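Local coordinates for protein trimethylamine-N-oxide reductase (Haemophilus influenzae, PDB 7L5I) that probably reduces S- or N-oxide substrates such as trimethylamine N-oxide at a molybdenum centre carried by two pterin guanine dinucleotide cofactors, at residues F303-L307 / L308-D312; G625-G629 / K630-F634; M564-L567 / E568-Y571. One frame throughout, in Å; residues are numbered along the deposited sequence.

Contact 1 of 3, residues F303-L307 / L308-D312; sequences FEEYL and LGKTD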
loop_
_atom_site.group_PDB
_atom_site.type_symbol
_atom_site.label_atom_id
_atom_site.label_comp_id
_atom_site.label_asym_id
_atom_site.label_seq_id
_atom_site.Cartn_x
_atom_site.Cartn_y
_atom_site.Cartn_z
ATOM N N PHE A 303 21.363 -20.512 13.155
ATOM C CA PHE A 303 20.784 -19.291 13.699
ATOM C C PHE A 303 20.982 -19.211 15.207
ATOM O O PHE A 303 21.242 -18.132 15.756
ATOM C CB PHE A 303 19.290 -19.225 13.349
ATOM C CG PHE A 303 18.566 -18.109 14.019
ATOM C CD1 PHE A 303 18.775 -16.802 13.623
ATOM C CD2 PHE A 303 17.666 -18.356 15.022
ATOM C CE1 PHE A 303 18.108 -15.773 14.235
ATOM C CE2 PHE A 303 17.013 -17.320 15.665
ATOM C CZ PHE A 303 17.231 -16.027 15.254
ATOM N N GLU A 304 20.819 -20.334 15.907
ATOM C CA GLU A 304 20.921 -20.300 17.358
ATOM C C GLU A 304 22.317 -19.875 17.804
ATOM O O GLU A 304 22.461 -19.237 18.850
ATOM C CB GLU A 304 20.563 -21.662 17.953
ATOM C CG GLU A 304 20.228 -21.580 19.437
ATOM C CD GLU A 304 20.021 -22.942 20.095
ATOM O OE1 GLU A 304 21.024 -23.666 20.251
ATOM O OE2 GLU A 304 18.862 -23.289 20.463
ATOM N N GLU A 305 23.346 -20.202 17.025
ATOM C CA GLU A 305 24.691 -19.743 17.358
ATOM C C GLU A 305 24.771 -18.221 17.351
ATOM O O GLU A 305 25.503 -17.621 18.141
ATOM C CB GLU A 305 25.709 -20.300 16.368
ATOM C CG GLU A 305 25.939 -21.783 16.456
ATOM C CD GLU A 305 27.166 -22.213 15.676
ATOM O OE1 GLU A 305 27.296 -21.812 14.495
ATOM O OE2 GLU A 305 28.010 -22.934 16.252
ATOM N N TYR A 306 24.060 -17.581 16.426
ATOM C CA TYR A 306 23.992 -16.120 16.412
ATOM C C TYR A 306 23.197 -15.617 17.605
ATOM O O TYR A 306 23.599 -14.678 18.304
ATOM C CB TYR A 306 23.353 -15.656 15.097
ATOM C CG TYR A 306 22.980 -14.187 15.050
ATOM C CD1 TYR A 306 23.949 -13.212 14.842
ATOM C CD2 TYR A 306 21.654 -13.778 15.146
ATOM C CE1 TYR A 306 23.615 -11.864 14.774
ATOM C CE2 TYR A 306 21.315 -12.427 15.086
ATOM C CZ TYR A 306 22.300 -11.484 14.883
ATOM O OH TYR A 306 21.971 -10.163 14.812
ATOM N N LEU A 307 22.058 -16.246 17.858
ATOM C CA LEU A 307 21.189 -15.845 18.952
ATOM C C LEU A 307 21.905 -15.920 20.289
ATOM O O LEU A 307 21.670 -15.088 21.173
ATOM C CB LEU A 307 19.963 -16.755 18.961
ATOM C CG LEU A 307 18.814 -16.405 19.881
ATOM C CD1 LEU A 307 18.129 -15.132 19.424
ATOM C CD2 LEU A 307 17.837 -17.575 19.874
ATOM N N LEU A 308 22.765 -16.919 20.463
ATOM C CA LEU A 308 23.460 -17.114 21.731
ATOM C C LEU A 308 24.823 -16.441 21.791
ATOM O O LEU A 308 25.522 -16.592 22.795
ATOM C CB LEU A 308 23.651 -18.609 22.009
ATOM C CG LEU A 308 22.394 -19.437 22.159
ATOM C CD1 LEU A 308 22.759 -20.870 22.519
ATOM C CD2 LEU A 308 21.509 -18.838 23.223
ATOM N N GLY A 309 25.221 -15.710 20.764
ATOM C CA GLY A 309 26.472 -14.989 20.833
ATOM C C GLY A 309 27.709 -15.824 20.599
ATOM O O GLY A 309 28.824 -15.313 20.755
ATOM N N LYS A 310 27.553 -17.087 20.210
ATOM C CA LYS A 310 28.713 -17.941 19.987
ATOM C C LYS A 310 29.546 -17.435 18.824
ATOM O O LYS A 310 30.765 -17.624 18.797
ATOM C CB LYS A 310 28.245 -19.374 19.745
ATOM C CG LYS A 310 27.552 -19.981 20.970
ATOM C CD LYS A 310 26.784 -21.247 20.630
ATOM C CE LYS A 310 26.254 -21.952 21.874
ATOM N NZ LYS A 310 26.552 -21.229 23.148
ATOM N N THR A 311 28.909 -16.778 17.866
ATOM C CA THR A 311 29.604 -16.261 16.699
ATOM C C THR A 311 30.313 -14.949 17.011
ATOM O O THR A 311 31.523 -14.820 16.790
ATOM C CB THR A 311 28.592 -16.059 15.567
ATOM O OG1 THR A 311 27.521 -15.229 16.046
ATOM C CG2 THR A 311 28.011 -17.395 15.104
ATOM N N ASP A 312 29.580 -13.982 17.557
ATOM C CA ASP A 312 30.026 -12.600 17.623
ATOM C C ASP A 312 30.302 -12.110 19.035
ATOM O O ASP A 312 30.553 -10.923 19.218
ATOM C CB ASP A 312 28.976 -11.695 16.964
ATOM C CG ASP A 312 27.590 -11.823 17.611
ATOM O OD1 ASP A 312 27.482 -12.394 18.719
ATOM O OD2 ASP A 312 26.597 -11.348 17.002
#
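L308 N bonds to E304 O at 2.8 Å in the final turn of helix 300-307, after which G309 turns to positive phi (79°), a region open mainly to glycine, and the helix closes in a Schellman motif. Two further N-H groups bend back into the final turn: G309 N reaches Y306 O at 3.1 Å, and K310 N makes a weak bond of 3.0 Å to E305 O.

L308 runs alongside E304, both pointing the same way, with L308 CD1 4.0 Å from E304 OE1; the carboxylate itself is bonded through OE2 to Y300. Round the turn, T311 straddles the helix end: its methyl CG2 rests 3.9 Å from E305 CB, while OG1, at chi1 54°, is turned to Y306 CA. D312 comes obliquely to the Y306 ring, OD2 lying 3.8 Å from CE1 with carboxylate and ring planes 57° apart. K316 ties this side together, since its NZ bridges to D312 OD2, bonds to Y306 O and makes a cation-pi contact with the Y306 ring. On the buried side, L307 packs on L276 and A279 of helix 271-284 and on M371 of helix 359-372. L308, partly exposed, touches H280 of helix 271-284.

Contact 2 of 3, residues G625-G629 / K630-F634; sequences GTPSG and KIEIF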
loop_
_atom_site.group_PDB
_atom_site.type_symbol
_atom_site.label_atom_id
_atom_site.label_comp_id
_atom_site.label_asym_id
_atom_site.label_seq_id
_atom_site.Cartn_x
_atom_site.Cartn_y
_atom_site.Cartn_z
ATOM N N GLY A 625 7.851 -25.253 -0.981
ATOM C CA GLY A 625 8.603 -25.079 -2.222
ATOM C C GLY A 625 9.933 -24.384 -2.029
ATOM O O GLY A 625 10.241 -23.401 -2.701
ATOM N N THR A 626 10.732 -24.870 -1.075
ATOM C CA THR A 626 12.007 -24.276 -0.729
ATOM C C THR A 626 13.102 -25.294 -1.029
ATOM O O THR A 626 12.794 -26.469 -1.233
ATOM C CB THR A 626 12.057 -23.937 0.753
ATOM O OG1 THR A 626 11.874 -25.167 1.464
ATOM C CG2 THR A 626 10.966 -22.945 1.146
ATOM N N PRO A 627 14.375 -24.903 -0.988
ATOM C CA PRO A 627 15.458 -25.883 -1.216
ATOM C C PRO A 627 15.411 -27.106 -0.308
ATOM O O PRO A 627 15.779 -28.210 -0.742
ATOM C CB PRO A 627 16.721 -25.047 -0.968
ATOM C CG PRO A 627 16.322 -23.658 -1.418
ATOM C CD PRO A 627 14.867 -23.514 -1.001
ATOM N N SER A 628 14.989 -26.950 0.938
ATOM C CA SER A 628 14.935 -28.048 1.892
ATOM C C SER A 628 13.558 -28.694 2.010
ATOM O O SER A 628 13.423 -29.713 2.688
ATOM C CB SER A 628 15.350 -27.523 3.269
ATOM O OG SER A 628 14.397 -26.556 3.691
ATOM N N GLY A 629 12.537 -28.121 1.405
ATOM C CA GLY A 629 11.178 -28.519 1.687
ATOM C C GLY A 629 10.652 -28.040 3.021
ATOM O O GLY A 629 9.518 -28.378 3.375
ATOM N N LYS A 630 11.446 -27.283 3.770
ATOM C CA LYS A 630 11.095 -26.803 5.093
ATOM C C LYS A 630 11.182 -25.282 5.141
ATOM O O LYS A 630 11.575 -24.611 4.175
ATOM C CB LYS A 630 12.019 -27.451 6.140
ATOM C CG LYS A 630 11.875 -28.975 6.211
ATOM C CD LYS A 630 12.837 -29.606 7.230
ATOM C CE LYS A 630 14.264 -29.452 6.770
ATOM N NZ LYS A 630 15.195 -30.103 7.756
ATOM N N ILE A 631 10.808 -24.735 6.297
ATOM C CA ILE A 631 11.001 -23.320 6.596
ATOM C C ILE A 631 12.493 -23.000 6.685
ATOM O O ILE A 631 13.202 -23.546 7.527
ATOM C CB ILE A 631 10.305 -22.946 7.907
ATOM C CG1 ILE A 631 8.815 -23.251 7.832
ATOM C CG2 ILE A 631 10.533 -21.482 8.219
ATOM C CD1 ILE A 631 8.114 -23.206 9.189
ATOM N N GLU A 632 12.953 -22.041 5.889
ATOM C CA GLU A 632 14.386 -21.758 5.772
ATOM C C GLU A 632 14.747 -20.628 6.728
ATOM O O GLU A 632 14.736 -19.451 6.381
ATOM C CB GLU A 632 14.761 -21.432 4.329
ATOM C CG GLU A 632 14.416 -22.529 3.355
ATOM C CD GLU A 632 15.636 -23.177 2.714
ATOM O OE1 GLU A 632 16.509 -22.443 2.190
ATOM O OE2 GLU A 632 15.710 -24.430 2.723
ATOM N N ILE A 633 15.075 -21.010 7.955
ATOM C CA ILE A 633 15.622 -20.040 8.910
ATOM C C ILE A 633 17.006 -19.592 8.472
ATOM O O ILE A 633 17.340 -18.413 8.547
ATOM C CB ILE A 633 15.634 -20.651 10.316
ATOM C CG1 ILE A 633 14.197 -20.861 10.787
ATOM C CG2 ILE A 633 16.404 -19.742 11.273
ATOM C CD1 ILE A 633 14.088 -21.513 12.159
ATOM N N PHE A 634 17.829 -20.528 8.013
ATOM C CA PHE A 634 19.040 -20.235 7.256
ATOM C C PHE A 634 18.765 -20.600 5.808
ATOM O O PHE A 634 18.324 -21.723 5.518
ATOM C CB PHE A 634 20.228 -21.023 7.787
ATOM C CG PHE A 634 21.540 -20.626 7.149
ATOM C CD1 PHE A 634 21.935 -21.183 5.959
ATOM C CD2 PHE A 634 22.358 -19.689 7.752
ATOM C CE1 PHE A 634 23.131 -20.819 5.381
ATOM C CE2 PHE A 634 23.559 -19.323 7.176
ATOM C CZ PHE A 634 23.939 -19.889 5.986
#
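T626 and K630 are joined across a type I beta turn, T626 to G629, that leads into the short strand 631-632; the turn is closed by G629 N bonding to T626 O at 3.1 Å. The T626 hydroxyl donates to K630 O over 2.8 Å, in the carbonyl plane and on a lone pair. S628 OG accepts the backbone N-H of K630 at 3.0 Å and donates a hydrogen bond to E632 OE2 at 2.7 Å, so both roles of the hydroxyl are filled. The same OE2 also takes a weak bond from S628 N, 3.2 Å long with an N-H...O angle of 131°, and thus gathers two donors from one residue. E632, the centre of an inverse gamma turn, bends at chi2 (-114°) to bring its carboxylate over the turn. The T626 and E632 side chains run antiparallel to each other, E632 CG lying 3.8 Å from T626 CB. K630 NZ donates to T297 O on strand 297-298, the parallel partner of strand 631-632, and E632 O accepts W363 NE1 from helix 359-372. Toward the hydroxyl of S628 the carboxylate oxygen E632 OE2 offers its anti lone pair, while E632 OE1 lies 3.7 Å from P627 CD.

Contact 3 of 3, residues M564-L567 / E568-Y571; sequences MEWL and EEFY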
loop_
_atom_site.group_PDB
_atom_site.type_symbol
_atom_site.label_atom_id
_atom_site.label_comp_id
_atom_site.label_asym_id
_atom_site.label_seq_id
_atom_site.Cartn_x
_atom_site.Cartn_y
_atom_site.Cartn_z
ATOM N N MET A 564 -20.990 -2.821 -21.768
ATOM C CA MET A 564 -21.833 -3.832 -21.140
ATOM C C MET A 564 -21.490 -5.233 -21.627
ATOM O O MET A 564 -21.676 -6.200 -20.882
ATOM C CB MET A 564 -23.316 -3.528 -21.387
ATOM C CG MET A 564 -23.792 -2.224 -20.727
ATOM S SD MET A 564 -23.547 -2.101 -18.922
ATOM C CE MET A 564 -24.362 -3.506 -18.509
ATOM N N GLU A 565 -20.989 -5.375 -22.856
ATOM C CA GLU A 565 -20.518 -6.680 -23.302
ATOM C C GLU A 565 -19.269 -7.129 -22.550
ATOM O O GLU A 565 -19.118 -8.326 -22.258
ATOM C CB GLU A 565 -20.256 -6.670 -24.810
ATOM C CG GLU A 565 -21.555 -6.738 -25.612
ATOM C CD GLU A 565 -21.394 -6.486 -27.100
ATOM O OE1 GLU A 565 -20.373 -5.915 -27.534
ATOM O OE2 GLU A 565 -22.314 -6.859 -27.853
ATOM N N TRP A 566 -18.342 -6.191 -22.252
ATOM C CA TRP A 566 -17.208 -6.525 -21.403
ATOM C C TRP A 566 -17.684 -6.989 -20.029
ATOM O O TRP A 566 -17.234 -8.018 -19.511
ATOM C CB TRP A 566 -16.276 -5.315 -21.246
ATOM C CG TRP A 566 -15.237 -5.065 -22.300
ATOM C CD1 TRP A 566 -15.184 -4.007 -23.155
ATOM C CD2 TRP A 566 -14.090 -5.864 -22.588
ATOM N NE1 TRP A 566 -14.064 -4.089 -23.947
ATOM C CE2 TRP A 566 -13.380 -5.225 -23.622
ATOM C CE3 TRP A 566 -13.585 -7.054 -22.057
ATOM C CZ2 TRP A 566 -12.198 -5.738 -24.139
ATOM C CZ3 TRP A 566 -12.423 -7.570 -22.577
ATOM C CH2 TRP A 566 -11.739 -6.909 -23.606
ATOM N N LEU A 567 -18.608 -6.242 -19.423
ATOM C CA LEU A 567 -19.063 -6.592 -18.082
ATOM C C LEU A 567 -19.743 -7.954 -18.072
ATOM O O LEU A 567 -19.537 -8.746 -17.156
ATOM C CB LEU A 567 -19.995 -5.503 -17.542
ATOM C CG LEU A 567 -19.360 -4.114 -17.416
ATOM C CD1 LEU A 567 -20.284 -3.189 -16.673
ATOM C CD2 LEU A 567 -18.033 -4.171 -16.718
ATOM N N GLU A 568 -20.539 -8.263 -19.109
ATOM C CA GLU A 568 -21.189 -9.563 -19.157
ATOM C C GLU A 568 -20.168 -10.686 -19.291
ATOM O O GLU A 568 -20.298 -11.735 -18.646
ATOM C CB GLU A 568 -22.187 -9.601 -20.326
ATOM C CG GLU A 568 -22.848 -10.982 -20.484
ATOM C CD GLU A 568 -24.222 -10.919 -21.138
ATOM O OE1 GLU A 568 -25.080 -11.780 -20.821
ATOM O OE2 GLU A 568 -24.451 -10.005 -21.957
ATOM N N GLU A 569 -19.114 -10.470 -20.090
ATOM C CA GLU A 569 -18.048 -11.458 -20.197
ATOM C C GLU A 569 -17.372 -11.690 -18.851
ATOM O O GLU A 569 -17.159 -12.843 -18.441
ATOM C CB GLU A 569 -17.028 -10.998 -21.230
ATOM C CG GLU A 569 -15.813 -11.888 -21.363
ATOM C CD GLU A 569 -14.853 -11.395 -22.461
ATOM O OE1 GLU A 569 -15.312 -11.201 -23.610
ATOM O OE2 GLU A 569 -13.651 -11.192 -22.164
ATOM N N PHE A 570 -17.079 -10.608 -18.121
ATOM C CA PHE A 570 -16.478 -10.749 -16.801
ATOM C C PHE A 570 -17.423 -11.455 -15.827
ATOM O O PHE A 570 -17.011 -12.352 -15.092
ATOM C CB PHE A 570 -16.057 -9.381 -16.239
ATOM C CG PHE A 570 -15.056 -8.651 -17.080
ATOM C CD1 PHE A 570 -14.127 -9.343 -17.860
ATOM C CD2 PHE A 570 -15.035 -7.269 -17.105
ATOM C CE1 PHE A 570 -13.238 -8.670 -18.660
ATOM C CE2 PHE A 570 -14.126 -6.600 -17.898
ATOM C CZ PHE A 570 -13.230 -7.299 -18.659
ATOM N N TYR A 571 -18.701 -11.072 -15.823
ATOM C CA TYR A 571 -19.664 -11.707 -14.932
ATOM C C TYR A 571 -19.798 -13.191 -15.229
ATOM O O TYR A 571 -19.887 -14.015 -14.316
ATOM C CB TYR A 571 -21.014 -11.004 -15.070
ATOM C CG TYR A 571 -22.073 -11.522 -14.144
ATOM C CD1 TYR A 571 -22.222 -10.983 -12.867
ATOM C CD2 TYR A 571 -22.930 -12.535 -14.542
ATOM C CE1 TYR A 571 -23.171 -11.459 -12.014
ATOM C CE2 TYR A 571 -23.912 -13.018 -13.690
ATOM C CZ TYR A 571 -24.021 -12.464 -12.431
ATOM O OH TYR A 571 -24.981 -12.892 -11.547
HETATM O O HOH W 1 -24.163 -7.197 -21.955
#
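W566 and F570, one helical turn apart, make the closest side-chain contact here: W566 CE3 lies 3.4 Å from F570 CZ. The rings meet obliquely, the six-membered ring of W566 and the F570 ring having centroids 5.6 Å apart and planes at 31°. F570 also lays one face over the backbone, with W566 O 3.3 Å above the ring plane and offset toward its rim. That oxygen accepts F570 N at 2.9 Å, so a single carbonyl both holds the F570 amide and touches its ring. A chi1 of -60° swings F570 CG beside its backbone N, back toward the preceding turn where W566 stands.

E569 lies alongside W566, pointing the same way, and its OE2 comes within 3.8 Å of W566 CZ3. K561 appears to position both groups: it forms a salt bridge with E569 OE1 and a cation-pi contact with the indole, whose NE1 is bonded to Y541 OH. On another flank, a water donates to E568 OE2 at 2.8 Å and weakly to M564 O, the carbonyl that already accepts E568 N.

Farther out, L567 packs on F588 and, with Y571, on L513 of strand 512-517; Y571 OH is held by P586 O. The four bonds from E568, E569, F570 and Y571 back to residues four earlier, with N-H...O angles of at least 156°, are those of a regular alpha helix, here the first half of helix 563-580, which lies against strand 512-517 and helix 588-594.

Overall arrangement
Contacts 1 and 2 are neighbours although more than 300 residues separate them in sequence: their centres lie about 20 Å apart, and F303 CB packs 3.6 Å from I633 CG2. Both also adjoin helix 359-372, through F303 and L307 on one side and I631 and I633 on the other, and strand 631-632 pairs with strand 297-298 just before helix 300-307. Contact 3 stands apart, its centre about 59 Å from that of contact 1, the two lying on opposite sides of the chain's centre, and about 43 Å from that of contact 2. The L567 side chain in contact 3 is about 13 Å from a bound guanine dinucleotide cofactor, outside direct contact with it.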